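PDB 5KU5: sensor kinase CusS from Escherichia coli, which senses copper and silver ions and, as a histidine kinase, activates the response regulator CusR by phosphorylation. Local coordinates for residues 114-119 against 130-135; 48-53 against 68-73; 88-93 against 110-115. All coordinates share one frame; numbering follows the deposited sequence.

Interaction 1: residues 114-119 against 130-135; sequences INLPVG and LYIALS
The carbonyl oxygen of Leu-130 receives two groups from the facing strand. Leu-116 N donates a hydrogen bond to Leu-130 O at 3.0 Å. Asn-115 CA brings its C-H to the same Leu-130 O at 3.2 Å, a weaker contact. Leu-130 N returns a bond to Leu-116 O at 2.9 Å, which closes the first hydrogen-bonded antiparallel pair. Ile-114 and Ile-132 form the second. There, Ile-132 N meets Ile-114 O at 3.0 Å, and the bond is almost straight (176° at the hydrogen).

Between these pairs stands the non-hydrogen-bonded pair Asn-115 and Tyr-131. Their side chains lie side by side and point the same way. Asn-115 CB sits over one face of the Tyr-131 ring, 4.0 Å from its centroid and shifted toward the rim, as a CH-pi contact. The ring takes this place because its CG is anti to the carbonyl carbon (chi1 -66°). The amide of Asn-115 is turned 33° from the ring plane.

The other face of the hairpin is apolar. Leu-116 CD2 reaches Ile-132 CD1 at 4.1 Å. Val-118 CB meets Leu-130 CB at 4.1 Å. Helix 2-25 covers this face, with Leu-14 on Ile-132, Ser-18 on Leu-116 and Leu-21 on Leu-130.

Strands 111-122 and 125-135 thus form a two-faced beta hairpin in the periplasmic sensor domain. Its hydrocarbon face joins the sheet to the long N-terminal helix. On the other face Asn-115 and Tyr-131 meet through a methylene on a ring, not through a polar bond. The polar bonding across the contact is all backbone, and it fixes the register.

Interaction 2: residues 48-53 against 68-73; sequences NVLISL and PDIREF
Ile-70 reaches from a 3-10 turn onto the strand holding Leu-50 and Ser-52. From its CB two branches part. Ile-70 CG2 packs on Leu-50 CD1 at 3.8 Å. Ile-70 CG1 takes the position between the backbone N and the carbonyl carbon (chi1 63°) and meets Ser-52 CB at 3.8 Å. At the tip, Ile-70 CD1 lies 3.8 Å from Leu-50 O. A water joins the backbones beside it, donating to Ile-51 O and accepting from Ile-70 N.

The polar part lies at Asp-69. Ser-52 OG donates to Asp-69 OD1 at 2.7 Å, on the syn side but tilted out of the carboxylate plane. Arg-71 N reaches the same Asp-69 OD1 at 3.1 Å from above the opposite face, forming an Asx turn. Asp-69 OD2 bonds Thr-60 OG1, so both oxygens are held. Arg-71 lays its CD 3.3 Å from Ser-52 OG and sends its guanidinium to Gly-58 O and Thr-60 OG1.

Strand 49-54 runs between strands 60-63 and 125-135 in the sheet. The 68-73 turn packs on the face bearing Leu-50 and Ser-52, while Ile-51 and Leu-53 turn away and pack on helix 32-44. Leu-50 also touches Met-96, a residue of the silver site.

Interaction 3: residues 88-93 against 110-115; sequences VYLLSG and NWRMIN
Leu-91 and Trp-111 make the compact part of this contact. Leu-91 N bonds Trp-111 O, and Trp-111 N bonds Leu-91 O, each at 3.0 Å. Their side chains share one face of the sheet, with Leu-91 CB 4.1 Å from Trp-111 CB. Leu-91 CD1 crosses over to Met-113 CB at 4.0 Å. Gly-93 O approaches Trp-111 CD1 obliquely at 3.4 Å. The indole NE1 bonds Pro-94 O, which helps set its rotation. The Trp-111 side chain is about 5 Å from a bound silver ion.

The second hydrogen-bonded pair is Tyr-89 with Met-113. Both of its bonds are 2.8 Å long: Tyr-89 N to Met-113 O and Met-113 N to Tyr-89 O. Met-113 bends at chi2 and chi3 (-89° and -71°) and brings its CE 3.6 Å from Tyr-89 CD2. The sulfur stands oblique to the Tyr-89 ring, a Met-aromatic contact. Met-113 has two conformers, so this contact holds for one of them and is less certain. The phenol OH bonds Glu-87.

On the reverse face Leu-90 lies beside Arg-112. Leu-90 CD2 packs on Arg-112 CG at 3.9 Å and lies over one face of the guanidinium. Arg-112 runs extended from CG to NE and forms salt bridges to Asp-80 and Asp-10.

The end at Ser-92 is looser. Ser-92 is exposed, and its CB barely meets Asn-110 OD1. A water bridges two acceptors, donating to Leu-91 O and to Asn-110 OD1. Asn-110 ND2 goes to Asp-137.

Strand 89-91 pairs on its other side with strand 78-79, and strand 111-122 with 125-135. Helix 2-25 touches the Arg-112 and Ile-114 side. The loop joining the two segments carries Met-96, Met-98 and His-108 of a silver site.

How the interactions relate
The three contacts lie close together in one sensor domain of the PDC fold, with centres 9 to 10 Å apart. All use the same antiparallel sheet. Along the chain, interaction 2 closes first. Interaction 3 follows, and interaction 1 begins where it ends, sharing Ile-114 and Asn-115 on strand 111-122. Strand 125-135 of interaction 1 also pairs with strand 49-54 of interaction 2. Interactions 2 and 3 meet where Leu-50 CD1 packs on Trp-111 CZ2 at 3.4 Å. Both of these side chains lie near a bound silver ion. The face of the sheet that carries these two side chains thus borders a silver site, in a domain that senses silver and copper.

Interaction 1: residues 114-119 against 130-135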
loop_
_atom_site.group_PDB
_atom_site.type_symbol
_atom_site.label_atom_id
_atom_site.label_comp_id
_atom_site.label_asym_id
_atom_site.label_seq_id
_atom_site.Cartn_x
_atom_site.Cartn_y
_atom_site.Cartn_z
ATOM N N ILE A 114 -13.698 2.263 7.549
ATOM C CA ILE A 114 -13.686 1.916 8.966
ATOM C C ILE A 114 -13.370 3.182 9.750
ATOM O O ILE A 114 -12.924 4.182 9.176
ATOM C CB ILE A 114 -12.652 0.818 9.312
ATOM C CG1 ILE A 114 -11.230 1.216 8.889
ATOM C CG2 ILE A 114 -13.048 -0.500 8.659
ATOM C CD1 ILE A 114 -10.154 0.433 9.608
ATOM N N ASN A 115 -13.603 3.136 11.057
ATOM C CA ASN A 115 -13.204 4.220 11.951
ATOM C C ASN A 115 -12.741 3.687 13.299
ATOM O O ASN A 115 -13.138 2.597 13.706
ATOM C CB ASN A 115 -14.352 5.217 12.139
ATOM C CG ASN A 115 -15.593 4.574 12.731
ATOM O OD1 ASN A 115 -15.758 4.537 13.948
ATOM N ND2 ASN A 115 -16.456 4.041 11.874
ATOM N N LEU A 116 -11.901 4.467 13.981
ATOM C CA LEU A 116 -11.396 4.107 15.306
ATOM C C LEU A 116 -11.031 5.346 16.129
ATOM O O LEU A 116 -10.691 6.387 15.552
ATOM C CB LEU A 116 -10.176 3.183 15.199
ATOM C CG LEU A 116 -8.863 3.739 14.622
ATOM C CD1 LEU A 116 -7.671 2.935 15.125
ATOM C CD2 LEU A 116 -8.884 3.775 13.100
ATOM N N PRO A 117 -11.087 5.238 17.476
ATOM C CA PRO A 117 -10.566 6.326 18.306
ATOM C C PRO A 117 -9.046 6.411 18.186
ATOM O O PRO A 117 -8.383 5.377 18.065
ATOM C CB PRO A 117 -10.978 5.926 19.735
ATOM C CG PRO A 117 -11.981 4.832 19.580
ATOM C CD PRO A 117 -11.618 4.139 18.306
ATOM N N VAL A 118 -8.511 7.628 18.232
ATOM C CA VAL A 118 -7.095 7.879 17.950
ATOM C C VAL A 118 -6.612 9.124 18.706
ATOM O O VAL A 118 -7.415 9.961 19.123
ATOM C CB VAL A 118 -6.878 7.934 16.399
ATOM C CG1 VAL A 118 -6.075 9.140 15.917
ATOM C CG2 VAL A 118 -6.251 6.638 15.891
ATOM N N GLY A 119 -5.300 9.211 18.909
ATOM C CA GLY A 119 -4.670 10.363 19.559
ATOM C C GLY A 119 -4.453 10.186 21.054
ATOM O O GLY A 119 -4.818 9.153 21.618
ATOM N N LEU A 130 -10.558 8.775 13.944
ATOM C CA LEU A 130 -9.991 8.684 12.600
ATOM C C LEU A 130 -10.900 7.839 11.713
ATOM O O LEU A 130 -11.245 6.720 12.079
ATOM C CB LEU A 130 -8.599 8.049 12.658
ATOM C CG LEU A 130 -7.867 7.792 11.337
ATOM C CD1 LEU A 130 -7.648 9.082 10.555
ATOM C CD2 LEU A 130 -6.549 7.097 11.614
ATOM N N TYR A 131 -11.278 8.386 10.556
ATOM C CA TYR A 131 -12.036 7.668 9.529
ATOM C C TYR A 131 -11.105 7.399 8.351
ATOM O O TYR A 131 -10.411 8.310 7.901
ATOM C CB TYR A 131 -13.228 8.504 9.060
ATOM C CG TYR A 131 -14.278 8.732 10.122
ATOM C CD1 TYR A 131 -14.094 9.693 11.115
ATOM C CD2 TYR A 131 -15.463 7.993 10.134
ATOM C CE1 TYR A 131 -15.057 9.911 12.091
ATOM C CE2 TYR A 131 -16.430 8.201 11.109
ATOM C CZ TYR A 131 -16.222 9.158 12.085
ATOM O OH TYR A 131 -17.175 9.376 13.055
ATOM N N ILE A 132 -11.095 6.156 7.865
ATOM C CA ILE A 132 -10.207 5.717 6.782
ATOM C C ILE A 132 -11.060 5.080 5.689
ATOM O O ILE A 132 -11.832 4.176 5.982
ATOM C CB ILE A 132 -9.187 4.654 7.265
ATOM C CG1 ILE A 132 -8.452 5.123 8.530
ATOM C CG2 ILE A 132 -8.184 4.334 6.155
ATOM C CD1 ILE A 132 -7.679 4.028 9.238
ATOM N N ALA A 133 -10.898 5.537 4.446
ATOM C CA ALA A 133 -11.621 4.997 3.292
ATOM C C ALA A 133 -10.637 4.500 2.229
ATOM O O ALA A 133 -9.800 5.266 1.761
ATOM C CB ALA A 133 -12.537 6.060 2.708
ATOM N N LEU A 134 -10.752 3.223 1.856
ATOM C CA LEU A 134 -9.913 2.598 0.823
ATOM C C LEU A 134 -10.735 2.362 -0.442
ATOM O O LEU A 134 -11.862 1.873 -0.367
ATOM C CB LEU A 134 -9.354 1.259 1.325
ATOM C CG LEU A 134 -8.530 0.410 0.344
ATOM C CD1 LEU A 134 -7.239 1.120 -0.022
ATOM C CD2 LEU A 134 -8.231 -0.961 0.930
ATOM N N SER A 135 -10.157 2.689 -1.598
ATOM C CA SER A 135 -10.845 2.541 -2.883
ATOM C C SER A 135 -11.114 1.079 -3.230
ATOM O O SER A 135 -10.212 0.244 -3.156
ATOM C CB SER A 135 -10.036 3.176 -4.016
ATOM O OG SER A 135 -10.620 2.876 -5.275
#

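Interaction 2: residues 48-53 against 68-73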
loop_
_atom_site.group_PDB
_atom_site.type_symbol
_atom_site.label_atom_id
_atom_site.label_comp_id
_atom_site.label_asym_id
_atom_site.label_seq_id
_atom_site.Cartn_x
_atom_site.Cartn_y
_atom_site.Cartn_z
ATOM N N ASN A 48 -4.983 6.029 -3.371
ATOM C CA ASN A 48 -6.251 5.286 -3.301
ATOM C C ASN A 48 -6.928 5.272 -1.916
ATOM O O ASN A 48 -7.785 4.423 -1.653
ATOM C CB ASN A 48 -6.003 3.849 -3.783
ATOM C CG ASN A 48 -5.071 3.066 -2.862
ATOM O OD1 ASN A 48 -4.284 3.641 -2.105
ATOM N ND2 ASN A 48 -5.153 1.747 -2.931
ATOM N N VAL A 49 -6.551 6.208 -1.045
ATOM C CA VAL A 49 -7.071 6.273 0.320
ATOM C C VAL A 49 -7.474 7.710 0.655
ATOM O O VAL A 49 -6.742 8.654 0.354
ATOM C CB VAL A 49 -6.030 5.763 1.350
ATOM C CG1 VAL A 49 -6.496 5.997 2.787
ATOM C CG2 VAL A 49 -5.745 4.287 1.125
ATOM N N LEU A 50 -8.649 7.858 1.264
ATOM C CA LEU A 50 -9.094 9.127 1.835
ATOM C C LEU A 50 -9.247 8.934 3.331
ATOM O O LEU A 50 -9.654 7.857 3.782
ATOM C CB LEU A 50 -10.436 9.550 1.245
ATOM C CG LEU A 50 -10.458 9.878 -0.247
ATOM C CD1 LEU A 50 -11.896 10.062 -0.704
ATOM C CD2 LEU A 50 -9.623 11.112 -0.558
ATOM N N ILE A 51 -8.903 9.966 4.099
ATOM C CA ILE A 51 -9.107 9.936 5.543
ATOM C C ILE A 51 -9.790 11.214 6.022
ATOM O O ILE A 51 -9.738 12.250 5.354
ATOM C CB ILE A 51 -7.790 9.667 6.328
ATOM C CG1 ILE A 51 -6.885 10.906 6.394
ATOM C CG2 ILE A 51 -7.033 8.481 5.738
ATOM C CD1 ILE A 51 -6.978 11.676 7.697
ATOM N N SER A 52 -10.434 11.113 7.181
ATOM C CA SER A 52 -11.004 12.262 7.869
ATOM C C SER A 52 -10.797 12.101 9.369
ATOM O O SER A 52 -11.057 11.030 9.922
ATOM C CB SER A 52 -12.492 12.392 7.566
ATOM O OG SER A 52 -13.030 13.545 8.197
ATOM N N LEU A 53 -10.328 13.167 10.011
ATOM C CA LEU A 53 -10.070 13.178 11.440
ATOM C C LEU A 53 -11.075 14.110 12.109
ATOM O O LEU A 53 -11.125 15.303 11.797
ATOM C CB LEU A 53 -8.636 13.640 11.708
ATOM C CG LEU A 53 -8.084 13.395 13.116
ATOM C CD1 LEU A 53 -7.904 11.907 13.383
ATOM C CD2 LEU A 53 -6.769 14.137 13.302
ATOM N N PRO A 68 -14.092 15.705 -1.316
ATOM C CA PRO A 68 -14.849 16.153 -0.149
ATOM C C PRO A 68 -14.631 15.251 1.069
ATOM O O PRO A 68 -14.218 14.094 0.922
ATOM C CB PRO A 68 -16.306 16.074 -0.618
ATOM C CG PRO A 68 -16.239 16.240 -2.092
ATOM C CD PRO A 68 -14.947 15.602 -2.516
ATOM N N ASP A 69 -14.901 15.800 2.251
ATOM C CA ASP A 69 -14.803 15.072 3.520
ATOM C C ASP A 69 -15.677 13.817 3.465
ATOM O O ASP A 69 -16.885 13.916 3.226
ATOM C CB ASP A 69 -15.246 16.000 4.665
ATOM C CG ASP A 69 -15.137 15.362 6.049
ATOM O OD1 ASP A 69 -14.631 14.228 6.191
ATOM O OD2 ASP A 69 -15.575 16.020 7.012
ATOM N N ILE A 70 -15.062 12.647 3.670
ATOM C CA ILE A 70 -15.802 11.371 3.655
ATOM C C ILE A 70 -16.867 11.264 4.748
ATOM O O ILE A 70 -17.864 10.567 4.556
ATOM C CB ILE A 70 -14.886 10.111 3.687
ATOM C CG1 ILE A 70 -14.062 10.017 4.983
ATOM C CG2 ILE A 70 -14.013 10.055 2.434
ATOM C CD1 ILE A 70 -13.122 8.829 5.026
ATOM N N ARG A 71 -16.679 11.976 5.862
ATOM C CA ARG A 71 -17.680 12.020 6.942
ATOM C C ARG A 71 -19.040 12.583 6.514
ATOM O O ARG A 71 -20.050 12.295 7.157
ATOM C CB ARG A 71 -17.151 12.798 8.155
ATOM C CG ARG A 71 -16.015 12.082 8.871
ATOM C CD ARG A 71 -15.572 12.817 10.121
ATOM N NE ARG A 71 -16.624 12.802 11.144
ATOM C CZ ARG A 71 -17.183 13.869 11.725
ATOM N NH1 ARG A 71 -16.813 15.121 11.433
ATOM N NH2 ARG A 71 -18.133 13.679 12.639
ATOM N N GLU A 72 -19.065 13.361 5.431
ATOM C CA GLU A 72 -20.325 13.800 4.813
ATOM C C GLU A 72 -21.111 12.657 4.148
ATOM O O GLU A 72 -22.292 12.821 3.842
ATOM C CB GLU A 72 -20.070 14.893 3.769
ATOM C CG GLU A 72 -19.392 16.149 4.304
ATOM C CD GLU A 72 -19.329 17.281 3.287
ATOM O OE1 GLU A 72 -19.918 17.165 2.195
ATOM O OE2 GLU A 72 -18.684 18.305 3.586
ATOM N N PHE A 73 -20.447 11.527 3.898
ATOM C CA PHE A 73 -21.078 10.331 3.335
ATOM C C PHE A 73 -21.352 9.242 4.378
ATOM O O PHE A 73 -21.812 8.156 4.023
ATOM C CB PHE A 73 -20.214 9.784 2.192
ATOM C CG PHE A 73 -20.165 10.694 0.997
ATOM C CD1 PHE A 73 -19.353 11.826 0.999
ATOM C CD2 PHE A 73 -20.946 10.435 -0.126
ATOM C CE1 PHE A 73 -19.320 12.678 -0.092
ATOM C CE2 PHE A 73 -20.912 11.280 -1.226
ATOM C CZ PHE A 73 -20.097 12.404 -1.209
HETATM O O HOH W 1 -12.148 12.587 3.796
#

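Interaction 3: residues 88-93 against 110-115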
loop_
_atom_site.group_PDB
_atom_site.type_symbol
_atom_site.label_atom_id
_atom_site.label_comp_id
_atom_site.label_asym_id
_atom_site.label_seq_id
_atom_site.Cartn_x
_atom_site.Cartn_y
_atom_site.Cartn_z
ATOM N N VAL A 88 -17.347 -2.493 9.263
ATOM C CA VAL A 88 -16.862 -2.039 7.953
ATOM C C VAL A 88 -18.049 -1.549 7.132
ATOM O O VAL A 88 -19.070 -2.231 7.054
ATOM C CB VAL A 88 -16.151 -3.170 7.174
ATOM C CG1 VAL A 88 -15.591 -2.650 5.851
ATOM C CG2 VAL A 88 -15.051 -3.797 8.020
ATOM N N TYR A 89 -17.904 -0.377 6.514
ATOM C CA TYR A 89 -18.975 0.230 5.724
ATOM C C TYR A 89 -18.613 0.376 4.258
ATOM O O TYR A 89 -17.437 0.386 3.896
ATOM C CB TYR A 89 -19.337 1.597 6.289
ATOM C CG TYR A 89 -19.911 1.514 7.679
ATOM C CD1 TYR A 89 -21.247 1.169 7.883
ATOM C CD2 TYR A 89 -19.119 1.761 8.792
ATOM C CE1 TYR A 89 -21.779 1.082 9.160
ATOM C CE2 TYR A 89 -19.641 1.681 10.071
ATOM C CZ TYR A 89 -20.970 1.338 10.250
ATOM O OH TYR A 89 -21.493 1.253 11.515
ATOM N N LEU A 90 -19.649 0.490 3.431
ATOM C CA LEU A 90 -19.514 0.766 2.013
ATOM C C LEU A 90 -20.028 2.176 1.732
ATOM O O LEU A 90 -21.159 2.505 2.089
ATOM C CB LEU A 90 -20.303 -0.258 1.198
ATOM C CG LEU A 90 -19.809 -1.704 1.311
ATOM C CD1 LEU A 90 -20.817 -2.667 0.706
ATOM C CD2 LEU A 90 -18.446 -1.880 0.654
ATOM N N LEU A 91 -19.181 3.003 1.120
ATOM C CA LEU A 91 -19.570 4.324 0.633
ATOM C C LEU A 91 -19.600 4.304 -0.890
ATOM O O LEU A 91 -18.687 3.758 -1.520
ATOM C CB LEU A 91 -18.575 5.388 1.100
ATOM C CG LEU A 91 -18.190 5.440 2.579
ATOM C CD1 LEU A 91 -17.131 6.509 2.790
ATOM C CD2 LEU A 91 -19.397 5.704 3.464
ATOM N N SER A 92 -20.641 4.901 -1.476
ATOM C CA SER A 92 -20.744 5.074 -2.933
ATOM C C SER A 92 -20.330 6.491 -3.380
ATOM O O SER A 92 -20.693 6.944 -4.467
ATOM C CB SER A 92 -22.161 4.741 -3.403
ATOM O OG SER A 92 -23.094 5.702 -2.947
ATOM N N GLY A 93 -19.566 7.178 -2.532
ATOM C CA GLY A 93 -18.949 8.467 -2.844
ATOM C C GLY A 93 -18.073 8.836 -1.660
ATOM O O GLY A 93 -18.076 8.122 -0.655
ATOM N N ASN A 110 -15.786 4.732 -4.989
ATOM C CA ASN A 110 -16.376 3.684 -4.136
ATOM C C ASN A 110 -15.378 3.212 -3.096
ATOM O O ASN A 110 -14.218 2.966 -3.426
ATOM C CB ASN A 110 -16.839 2.496 -4.974
ATOM C CG ASN A 110 -17.947 2.862 -5.933
ATOM O OD1 ASN A 110 -19.105 3.001 -5.539
ATOM N ND2 ASN A 110 -17.596 3.029 -7.199
ATOM N N TRP A 111 -15.831 3.068 -1.849
ATOM C CA TRP A 111 -14.921 2.921 -0.708
ATOM C C TRP A 111 -15.379 1.885 0.316
ATOM O O TRP A 111 -16.579 1.710 0.545
ATOM C CB TRP A 111 -14.738 4.276 -0.001
ATOM C CG TRP A 111 -14.512 5.411 -0.945
ATOM C CD1 TRP A 111 -15.467 6.180 -1.538
ATOM C CD2 TRP A 111 -13.253 5.882 -1.436
ATOM N NE1 TRP A 111 -14.883 7.110 -2.360
ATOM C CE2 TRP A 111 -13.523 6.947 -2.320
ATOM C CE3 TRP A 111 -11.920 5.510 -1.210
ATOM C CZ2 TRP A 111 -12.508 7.650 -2.983
ATOM C CZ3 TRP A 111 -10.907 6.208 -1.866
ATOM C CH2 TRP A 111 -11.211 7.269 -2.743
ATOM N N ARG A 112 -14.402 1.201 0.915
ATOM C CA ARG A 112 -14.598 0.459 2.158
ATOM C C ARG A 112 -14.084 1.355 3.268
ATOM O O ARG A 112 -12.925 1.793 3.216
ATOM C CB ARG A 112 -13.847 -0.877 2.163
ATOM C CG ARG A 112 -14.733 -2.054 1.811
ATOM C CD ARG A 112 -14.048 -3.400 1.986
ATOM N NE ARG A 112 -14.984 -4.452 1.593
ATOM C CZ ARG A 112 -15.161 -4.927 0.359
ATOM N NH1 ARG A 112 -14.423 -4.512 -0.671
ATOM N NH2 ARG A 112 -16.086 -5.860 0.160
ATOM N N MET A 113 -14.939 1.617 4.261
ATOM C CA MET A 113 -14.632 2.561 5.337
ATOM C C MET A 113 -14.655 1.885 6.703
ATOM O O MET A 113 -15.522 1.054 6.977
ATOM C CB MET A 113 -15.627 3.728 5.321
ATOM C CG MET A 113 -15.333 4.828 6.337
ATOM S SD MET A 113 -16.096 4.567 7.955
ATOM C CE MET A 113 -17.820 4.860 7.570
ATOM N N ILE A 114 -13.698 2.263 7.549
ATOM C CA ILE A 114 -13.686 1.916 8.966
ATOM C C ILE A 114 -13.370 3.182 9.750
ATOM O O ILE A 114 -12.924 4.182 9.176
ATOM C CB ILE A 114 -12.652 0.818 9.312
ATOM C CG1 ILE A 114 -11.230 1.216 8.889
ATOM C CG2 ILE A 114 -13.048 -0.500 8.659
ATOM C CD1 ILE A 114 -10.154 0.433 9.608
ATOM N N ASN A 115 -13.603 3.136 11.057
ATOM C CA ASN A 115 -13.204 4.220 11.951
ATOM C C ASN A 115 -12.741 3.687 13.299
ATOM O O ASN A 115 -13.138 2.597 13.706
ATOM C CB ASN A 115 -14.352 5.217 12.139
ATOM C CG ASN A 115 -15.593 4.574 12.731
ATOM O OD1 ASN A 115 -15.758 4.537 13.948
ATOM N ND2 ASN A 115 -16.456 4.041 11.874
HETATM O O HOH W 2 -19.641 1.384 -3.142
#